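PDB 4PE3: TRAP dicarboxylate transporter-DctP subunit from Rhodobacter sphaeroides, which probably binds a small organic acid in the periplasm and delivers it to the membrane subunits of a TRAP transporter. Local coordinates for residues A[46-50]-A[67-71]; A[146-150]-A[267-271]; A[313-317]-A[330-334]. All coordinates share one frame; numbering follows the deposited sequence.

Contact 1: residues A[46-50]-A[67-71]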
loop_
_atom_site.group_PDB
_atom_site.type_symbol
_atom_site.label_atom_id
_atom_site.label_comp_id
_atom_site.label_asym_id
_atom_site.label_seq_id
_atom_site.Cartn_x
_atom_site.Cartn_y
_atom_site.Cartn_z
ATOM N N PHE A 46 -8.381 8.310 7.334
ATOM C CA PHE A 46 -9.471 8.055 8.258
ATOM C C PHE A 46 -10.755 8.674 7.733
ATOM O O PHE A 46 -11.814 8.055 7.706
ATOM C CB PHE A 46 -9.174 8.616 9.647
ATOM C CG PHE A 46 -10.246 8.288 10.629
ATOM C CD1 PHE A 46 -10.283 7.037 11.247
ATOM C CD2 PHE A 46 -11.245 9.205 10.926
ATOM C CE1 PHE A 46 -11.285 6.715 12.134
ATOM C CE2 PHE A 46 -12.251 8.897 11.815
ATOM C CZ PHE A 46 -12.269 7.637 12.425
ATOM N N GLU A 47 -10.685 9.941 7.334
ATOM C CA GLU A 47 -11.882 10.589 6.794
ATOM C C GLU A 47 -12.475 9.889 5.571
ATOM O O GLU A 47 -13.699 9.760 5.441
ATOM C CB GLU A 47 -11.590 12.055 6.479
ATOM C CG GLU A 47 -11.479 12.908 7.717
ATOM C CD GLU A 47 -12.776 12.900 8.475
ATOM O OE1 GLU A 47 -13.835 13.172 7.867
ATOM O OE2 GLU A 47 -12.741 12.570 9.649
ATOM N N LEU A 48 -11.607 9.419 4.689
ATOM C CA LEU A 48 -12.061 8.686 3.514
ATOM C C LEU A 48 -12.728 7.371 3.907
ATOM O O LEU A 48 -13.642 6.897 3.213
ATOM C CB LEU A 48 -10.901 8.449 2.531
ATOM C CG LEU A 48 -10.503 9.664 1.671
ATOM C CD1 LEU A 48 -9.089 9.527 1.060
ATOM C CD2 LEU A 48 -11.513 9.886 0.587
ATOM N N GLN A 49 -12.282 6.790 5.012
ATOM C CA GLN A 49 -12.866 5.532 5.473
ATOM C C GLN A 49 -14.324 5.688 5.902
ATOM O O GLN A 49 -15.067 4.702 5.931
ATOM C CB GLN A 49 -12.005 4.935 6.586
ATOM C CG GLN A 49 -10.687 4.416 6.067
ATOM C CD GLN A 49 -9.662 4.205 7.137
ATOM O OE1 GLN A 49 -9.974 4.205 8.321
ATOM N NE2 GLN A 49 -8.415 4.046 6.738
ATOM N N HIS A 50 -14.764 6.911 6.210
ATOM C CA HIS A 50 -16.183 7.125 6.487
ATOM C C HIS A 50 -17.035 6.667 5.285
ATOM O O HIS A 50 -18.205 6.326 5.448
ATOM C CB HIS A 50 -16.548 8.587 6.711
ATOM C CG HIS A 50 -16.079 9.191 8.000
ATOM N ND1 HIS A 50 -16.381 8.693 9.254
ATOM C CD2 HIS A 50 -15.424 10.352 8.211
ATOM C CE1 HIS A 50 -15.898 9.514 10.179
ATOM N NE2 HIS A 50 -15.296 10.520 9.569
ATOM N N GLU A 67 -19.598 1.265 12.729
ATOM C CA GLU A 67 -19.036 2.294 13.586
ATOM C C GLU A 67 -17.525 2.318 13.398
ATOM O O GLU A 67 -16.839 1.373 13.778
ATOM C CB GLU A 67 -19.381 1.996 15.034
ATOM C CG GLU A 67 -18.957 3.074 15.971
ATOM C CD GLU A 67 -19.821 3.119 17.198
ATOM O OE1 GLU A 67 -20.065 4.241 17.672
ATOM O OE2 GLU A 67 -20.262 2.047 17.678
ATOM N N LEU A 68 -17.003 3.404 12.822
ATOM C CA LEU A 68 -15.588 3.528 12.528
ATOM C C LEU A 68 -14.837 4.198 13.690
ATOM O O LEU A 68 -15.155 5.323 14.060
ATOM C CB LEU A 68 -15.412 4.351 11.246
ATOM C CG LEU A 68 -13.985 4.626 10.772
ATOM C CD1 LEU A 68 -13.342 3.352 10.257
ATOM C CD2 LEU A 68 -13.988 5.755 9.715
HETATM N N MSE A 69 -13.832 3.532 14.233
HETATM C CA MSE A 69 -13.131 4.015 15.414
HETATM C C MSE A 69 -11.658 4.244 15.096
HETATM O O MSE A 69 -11.019 3.407 14.484
HETATM C CB MSE A 69 -13.276 2.989 16.536
HETATM C CG MSE A 69 -14.728 2.718 16.927
HETATM SE SE MSE A 69 -14.941 1.189 18.123
HETATM C CE MSE A 69 -13.947 -0.142 17.111
ATOM N N PRO A 70 -11.099 5.378 15.523
ATOM C CA PRO A 70 -9.682 5.627 15.221
ATOM C C PRO A 70 -8.753 4.594 15.853
ATOM O O PRO A 70 -9.122 3.871 16.788
ATOM C CB PRO A 70 -9.413 7.007 15.826
ATOM C CG PRO A 70 -10.725 7.574 16.151
ATOM C CD PRO A 70 -11.729 6.484 16.253
ATOM N N VAL A 71 -7.544 4.505 15.316
ATOM C CA VAL A 71 -6.541 3.573 15.812
ATOM C C VAL A 71 -6.377 3.689 17.320
ATOM O O VAL A 71 -6.334 4.786 17.872
ATOM C CB VAL A 71 -5.198 3.813 15.092
ATOM C CG1 VAL A 71 -4.675 5.201 15.398
ATOM C CG2 VAL A 71 -4.196 2.702 15.452
#
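Phe46 and Leu68 meet from opposite directions, each with its CG anti to its own backbone N (chi1 -176° for Phe46, 179° for Leu68), which sends the ring out from the helix and the branched end of the leucine out from the strand. Leu68 CD2 lies over one face of the phenyl ring as a CH-pi contact, 4.0 Å from the centroid of the Phe46 ring and 22° off its normal. Leu68 CD2 also packs on the helix, 3.8 Å from Gln49 CB and equally far from His50 ND1. Pro70 closes on the far end of the phenyl ring, where Phe46 CE1 comes within 3.6 Å of Pro70 CA. The polar end of Gln49 turns to Ser37, whose OG is hydrogen-bonded to Gln49 OE1. Within the helix, His50 NE2 makes a long, bent hydrogen bond to Glu47 OE2 (3.3 Å), from above the carboxylate plane. Helix 44-59 and strand 65-69 run antiparallel here, with segment axes 9.6 Å apart, as the second half of the beta-alpha-beta unit begun by strand 32-37; Leu68 also touches Ile93 of strand 91-95, and Leu48 faces helix 257-291.

Contact 2: residues A[146-150]-A[267-271]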
loop_
_atom_site.group_PDB
_atom_site.type_symbol
_atom_site.label_atom_id
_atom_site.label_comp_id
_atom_site.label_asym_id
_atom_site.label_seq_id
_atom_site.Cartn_x
_atom_site.Cartn_y
_atom_site.Cartn_z
ATOM N N PHE A 146 -11.540 -11.542 4.855
ATOM C CA PHE A 146 -11.045 -10.394 4.064
ATOM C C PHE A 146 -12.172 -9.940 3.148
ATOM O O PHE A 146 -12.679 -10.723 2.359
ATOM C CB PHE A 146 -9.812 -10.809 3.249
ATOM C CG PHE A 146 -9.314 -9.749 2.309
ATOM C CD1 PHE A 146 -8.639 -8.655 2.790
ATOM C CD2 PHE A 146 -9.510 -9.859 0.945
ATOM C CE1 PHE A 146 -8.167 -7.680 1.931
ATOM C CE2 PHE A 146 -9.025 -8.886 0.079
ATOM C CZ PHE A 146 -8.369 -7.805 0.577
ATOM N N ILE A 147 -12.626 -8.705 3.317
ATOM C CA ILE A 147 -13.698 -8.154 2.488
ATOM C C ILE A 147 -13.140 -7.530 1.205
ATOM O O ILE A 147 -13.583 -7.870 0.111
ATOM C CB ILE A 147 -14.519 -7.109 3.254
ATOM C CG1 ILE A 147 -15.170 -7.767 4.468
ATOM C CG2 ILE A 147 -15.596 -6.488 2.354
ATOM C CD1 ILE A 147 -15.661 -6.780 5.505
ATOM N N GLY A 148 -12.174 -6.624 1.338
ATOM C CA GLY A 148 -11.565 -6.026 0.167
ATOM C C GLY A 148 -10.399 -5.133 0.520
ATOM O O GLY A 148 -10.083 -4.897 1.682
ATOM N N VAL A 149 -9.760 -4.629 -0.533
ATOM C CA VAL A 149 -8.499 -3.935 -0.406
ATOM C C VAL A 149 -8.669 -2.437 -0.643
ATOM O O VAL A 149 -9.579 -1.988 -1.354
ATOM C CB VAL A 149 -7.445 -4.549 -1.395
ATOM C CG1 VAL A 149 -7.717 -4.118 -2.830
ATOM C CG2 VAL A 149 -6.066 -4.174 -0.976
ATOM N N SER A 150 -7.785 -1.661 -0.025
ATOM C CA SER A 150 -7.659 -0.249 -0.324
ATOM C C SER A 150 -6.195 0.104 -0.211
ATOM O O SER A 150 -5.369 -0.757 0.009
ATOM C CB SER A 150 -8.497 0.541 0.668
ATOM O OG SER A 150 -8.183 0.183 2.006
ATOM N N GLN A 267 -17.453 -1.471 0.199
ATOM C CA GLN A 267 -15.998 -1.479 0.305
ATOM C C GLN A 267 -15.364 -1.046 -1.004
ATOM O O GLN A 267 -14.395 -0.284 -0.998
ATOM C CB GLN A 267 -15.504 -2.879 0.724
ATOM C CG GLN A 267 -14.052 -2.894 1.216
ATOM C CD GLN A 267 -13.045 -2.786 0.089
ATOM O OE1 GLN A 267 -13.263 -3.286 -1.007
ATOM N NE2 GLN A 267 -11.947 -2.105 0.356
ATOM N N LYS A 268 -15.893 -1.551 -2.116
ATOM C CA LYS A 268 -15.390 -1.205 -3.445
ATOM C C LYS A 268 -15.567 0.293 -3.696
ATOM O O LYS A 268 -14.700 0.950 -4.274
ATOM C CB LYS A 268 -16.131 -2.005 -4.513
ATOM C CG LYS A 268 -15.664 -1.773 -5.930
ATOM C CD LYS A 268 -14.241 -2.274 -6.127
ATOM C CE LYS A 268 -13.787 -2.070 -7.550
ATOM N NZ LYS A 268 -12.386 -2.498 -7.718
ATOM N N ILE A 269 -16.692 0.841 -3.255
ATOM C CA ILE A 269 -16.936 2.270 -3.421
ATOM C C ILE A 269 -15.933 3.080 -2.597
ATOM O O ILE A 269 -15.355 4.052 -3.088
ATOM C CB ILE A 269 -18.376 2.650 -3.044
ATOM C CG1 ILE A 269 -19.354 2.065 -4.054
ATOM C CG2 ILE A 269 -18.532 4.171 -2.989
ATOM C CD1 ILE A 269 -20.799 2.066 -3.546
ATOM N N PHE A 270 -15.708 2.681 -1.350
ATOM C CA PHE A 270 -14.694 3.315 -0.524
ATOM C C PHE A 270 -13.325 3.246 -1.221
ATOM O O PHE A 270 -12.623 4.253 -1.343
ATOM C CB PHE A 270 -14.654 2.662 0.873
ATOM C CG PHE A 270 -13.316 2.726 1.551
ATOM C CD1 PHE A 270 -12.717 3.941 1.857
ATOM C CD2 PHE A 270 -12.653 1.565 1.886
ATOM C CE1 PHE A 270 -11.496 3.982 2.474
ATOM C CE2 PHE A 270 -11.421 1.603 2.502
ATOM C CZ PHE A 270 -10.829 2.808 2.785
ATOM N N GLN A 271 -12.969 2.046 -1.683
ATOM C CA GLN A 271 -11.685 1.839 -2.331
ATOM C C GLN A 271 -11.507 2.813 -3.498
ATOM O O GLN A 271 -10.466 3.471 -3.622
ATOM C CB GLN A 271 -11.602 0.392 -2.802
ATOM C CG GLN A 271 -10.435 0.064 -3.708
ATOM C CD GLN A 271 -10.755 -1.103 -4.590
ATOM O OE1 GLN A 271 -11.103 -0.928 -5.745
ATOM N NE2 GLN A 271 -10.694 -2.301 -4.033
#
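A classic beta bulge, in which Ile147 and Gly148 both face Val245 of the adjacent strand 243-248, marks an edge strand, 144-150, of the five-stranded sheet where helix 257-291 packs on it. Just beyond the bulge, the carbonyl of Val149 is gripped by two glutamine amides from successive turns of that helix. Gln267 NE2 donates to Val149 O at 2.9 Å, with an N-H...O angle of 164°, from well above the carbonyl plane. Gln271 NE2 reaches Val149 O over the same 2.9 Å but from the opposite face, tilted 31° from the plane. In each bond the oxygen lies close to the plane of the donating amide. The chain of Gln267 bends at chi2, which lays its amide along the strand, with Gln267 OE1 3.4 Å from Gly148 CA; the glycine, without a side chain, lets the amide lie this close. Gln271 is instead extended beyond CG, and its amide is held at the other end by Lys268, whose NZ bonds to Gln271 OE1 at 2.8 Å in the carbonyl plane, on a lone pair. Glu127 of helix 119-128 binds both Lys268 NZ and Gln271 NE2, extending the polar network. Apolar packing flanks it: Ile147 CG2 lies 4.0 Å from Gln267 CB, and Phe270 CE2 comes within 3.6 Å of Ser150 CB. The axes of segments 146-150 and 267-271 run almost parallel, 3° apart. A long helix packed against the sheet of one lobe and continuing toward the other is typical of TRAP solute-binding proteins.

Contact 3: residues A[313-317]-A[330-334]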
loop_
_atom_site.group_PDB
_atom_site.type_symbol
_atom_site.label_atom_id
_atom_site.label_comp_id
_atom_site.label_asym_id
_atom_site.label_seq_id
_atom_site.Cartn_x
_atom_site.Cartn_y
_atom_site.Cartn_z
ATOM N N ARG A 313 12.233 -8.921 -7.785
ATOM C CA ARG A 313 11.819 -10.325 -7.708
ATOM C C ARG A 313 12.867 -11.176 -7.004
ATOM O O ARG A 313 12.537 -12.091 -6.264
ATOM C CB ARG A 313 11.542 -10.880 -9.102
ATOM C CG ARG A 313 11.003 -12.333 -9.116
ATOM C CD ARG A 313 11.506 -13.097 -10.336
ATOM N NE ARG A 313 12.962 -13.094 -10.405
ATOM C CZ ARG A 313 13.763 -13.834 -9.641
ATOM N NH1 ARG A 313 13.254 -14.655 -8.745
ATOM N NH2 ARG A 313 15.084 -13.739 -9.778
ATOM N N GLY A 314 14.142 -10.901 -7.255
ATOM C CA GLY A 314 15.195 -11.621 -6.564
ATOM C C GLY A 314 15.086 -11.480 -5.052
ATOM O O GLY A 314 15.379 -12.405 -4.296
ATOM N N GLU A 315 14.645 -10.314 -4.600
ATOM C CA GLU A 315 14.426 -10.094 -3.175
ATOM C C GLU A 315 13.114 -10.716 -2.706
ATOM O O GLU A 315 13.067 -11.263 -1.611
ATOM C CB GLU A 315 14.519 -8.610 -2.808
ATOM C CG GLU A 315 15.920 -8.060 -3.035
ATOM C CD GLU A 315 16.978 -8.770 -2.206
ATOM O OE1 GLU A 315 16.791 -8.877 -0.968
ATOM O OE2 GLU A 315 18.012 -9.179 -2.780
ATOM N N TRP A 316 12.057 -10.640 -3.516
ATOM C CA TRP A 316 10.814 -11.340 -3.152
ATOM C C TRP A 316 11.092 -12.830 -2.947
ATOM O O TRP A 316 10.517 -13.442 -2.040
ATOM C CB TRP A 316 9.721 -11.195 -4.215
ATOM C CG TRP A 316 9.354 -9.809 -4.652
ATOM C CD1 TRP A 316 9.576 -8.615 -4.001
ATOM C CD2 TRP A 316 8.728 -9.478 -5.891
ATOM N NE1 TRP A 316 9.097 -7.588 -4.755
ATOM C CE2 TRP A 316 8.583 -8.079 -5.927
ATOM C CE3 TRP A 316 8.277 -10.232 -6.980
ATOM C CZ2 TRP A 316 8.013 -7.419 -7.011
ATOM C CZ3 TRP A 316 7.720 -9.585 -8.052
ATOM C CH2 TRP A 316 7.589 -8.181 -8.063
ATOM N N GLU A 317 11.951 -13.409 -3.787
ATOM C CA GLU A 317 12.209 -14.844 -3.740
ATOM C C GLU A 317 12.899 -15.225 -2.442
ATOM O O GLU A 317 12.671 -16.303 -1.913
ATOM C CB GLU A 317 13.055 -15.291 -4.939
ATOM C CG GLU A 317 13.374 -16.792 -4.921
ATOM C CD GLU A 317 13.938 -17.299 -6.235
ATOM O OE1 GLU A 317 14.590 -16.514 -6.953
ATOM O OE2 GLU A 317 13.728 -18.492 -6.536
ATOM N N TYR A 330 4.408 -15.316 -3.319
ATOM C CA TYR A 330 5.380 -15.114 -4.398
ATOM C C TYR A 330 4.928 -15.771 -5.693
ATOM O O TYR A 330 4.950 -15.143 -6.742
ATOM C CB TYR A 330 6.743 -15.652 -3.986
ATOM C CG TYR A 330 7.760 -15.636 -5.097
ATOM C CD1 TYR A 330 7.887 -16.717 -5.965
ATOM C CD2 TYR A 330 8.605 -14.550 -5.294
ATOM C CE1 TYR A 330 8.834 -16.717 -7.004
ATOM C CE2 TYR A 330 9.544 -14.541 -6.319
ATOM C CZ TYR A 330 9.651 -15.623 -7.166
ATOM O OH TYR A 330 10.599 -15.593 -8.145
ATOM N N ASP A 331 4.490 -17.024 -5.620
ATOM C CA ASP A 331 4.114 -17.747 -6.842
ATOM C C ASP A 331 2.926 -17.078 -7.512
ATOM O O ASP A 331 2.901 -16.897 -8.729
ATOM C CB ASP A 331 3.747 -19.197 -6.551
ATOM C CG ASP A 331 4.939 -20.043 -6.170
ATOM O OD1 ASP A 331 6.079 -19.621 -6.421
ATOM O OD2 ASP A 331 4.725 -21.133 -5.608
ATOM N N THR A 332 1.955 -16.686 -6.698
ATOM C CA THR A 332 0.736 -16.092 -7.215
ATOM C C THR A 332 1.000 -14.730 -7.839
ATOM O O THR A 332 0.475 -14.421 -8.910
ATOM C CB THR A 332 -0.315 -16.023 -6.095
ATOM O OG1 THR A 332 -0.565 -17.348 -5.616
ATOM C CG2 THR A 332 -1.628 -15.422 -6.578
ATOM N N LEU A 333 1.835 -13.932 -7.167
ATOM C CA LEU A 333 2.212 -12.607 -7.644
ATOM C C LEU A 333 2.993 -12.679 -8.941
ATOM O O LEU A 333 2.686 -11.982 -9.889
ATOM C CB LEU A 333 3.043 -11.917 -6.569
ATOM C CG LEU A 333 3.593 -10.549 -6.983
ATOM C CD1 LEU A 333 2.464 -9.558 -7.243
ATOM C CD2 LEU A 333 4.508 -10.009 -5.897
ATOM N N VAL A 334 3.991 -13.548 -8.983
ATOM C CA VAL A 334 4.834 -13.637 -10.167
ATOM C C VAL A 334 4.037 -14.186 -11.348
ATOM O O VAL A 334 4.206 -13.718 -12.475
ATOM C CB VAL A 334 6.088 -14.498 -9.900
ATOM C CG1 VAL A 334 6.807 -14.840 -11.201
ATOM C CG2 VAL A 334 7.023 -13.762 -8.946
#
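Polar contacts gather at Arg313 NH1, which donates a hydrogen bond to Tyr330 OH at 2.9 Å, with an N-H...O angle of 155°. The oxygen sits at the edge of the guanidinium, near its plane, while the guanidinium and the tyrosine ring stand 82° apart. Bends at chi2 and chi3 turn the arginine along its helix toward Glu317, so that the same Arg313 NH1 also forms a salt bridge with Glu317 OE1, one turn on, at 2.9 Å. That carboxylate oxygen is met from above its plane, although it lies within the plane of the guanidinium. An alanine in place of Arg313 is likely to leave the Glu317 carboxylate without its charge partner and the Tyr330 hydroxyl without this donor. Helices 302-320 and 324-339, joined by a short connection, form an antiparallel helical hairpin near the C-terminus, with segment axes 11.1 Å apart at 157°; large side chains bridge this spacing. The tyrosine ring comes edge-on to the other helix, Tyr330 CD2 lying 3.7 Å from Trp316 CB, while Val334 CG2 of its own helix lies over one face. Glu317 CB adds a further contact, 3.8 Å from Tyr330 CE2. Among the aromatic contacts, Leu333 CD2 stands over the six-membered ring of Trp316 as a CH-pi interaction, 4.0 Å from its centroid and close to the ring normal. Val334 CG2 approaches the indole at its edge, 4.2 Å from Trp316 CE3. The indole NH of Trp316 is hydrogen-bonded to Val113 O, and Leu333 also rests on Pro112 and Trp116.

In the fold
Contacts 1 and 2 belong to the same five-stranded sheet, at its two outermost strands, 65-69 and 144-150. Their centres lie 14 Å apart, and they meet directly through Phe270, whose CE1 is 3.6 Å from Gln49 CA, so helix 44-59 and helix 257-291 touch where both pack on the sheet. Contact 3 stands apart: its centre is 33 Å from that of contact 1, on the opposite side of the chain's centre, and 24 Å from that of contact 2. Helix 302-320 nevertheless follows helix 257-291 in the chain. Zinc ions lie about 12 Å from the Gln271 side chain and about 13 Å from that of Val334, so neither side chain is a metal ligand. The structure is the ligand-free, open form.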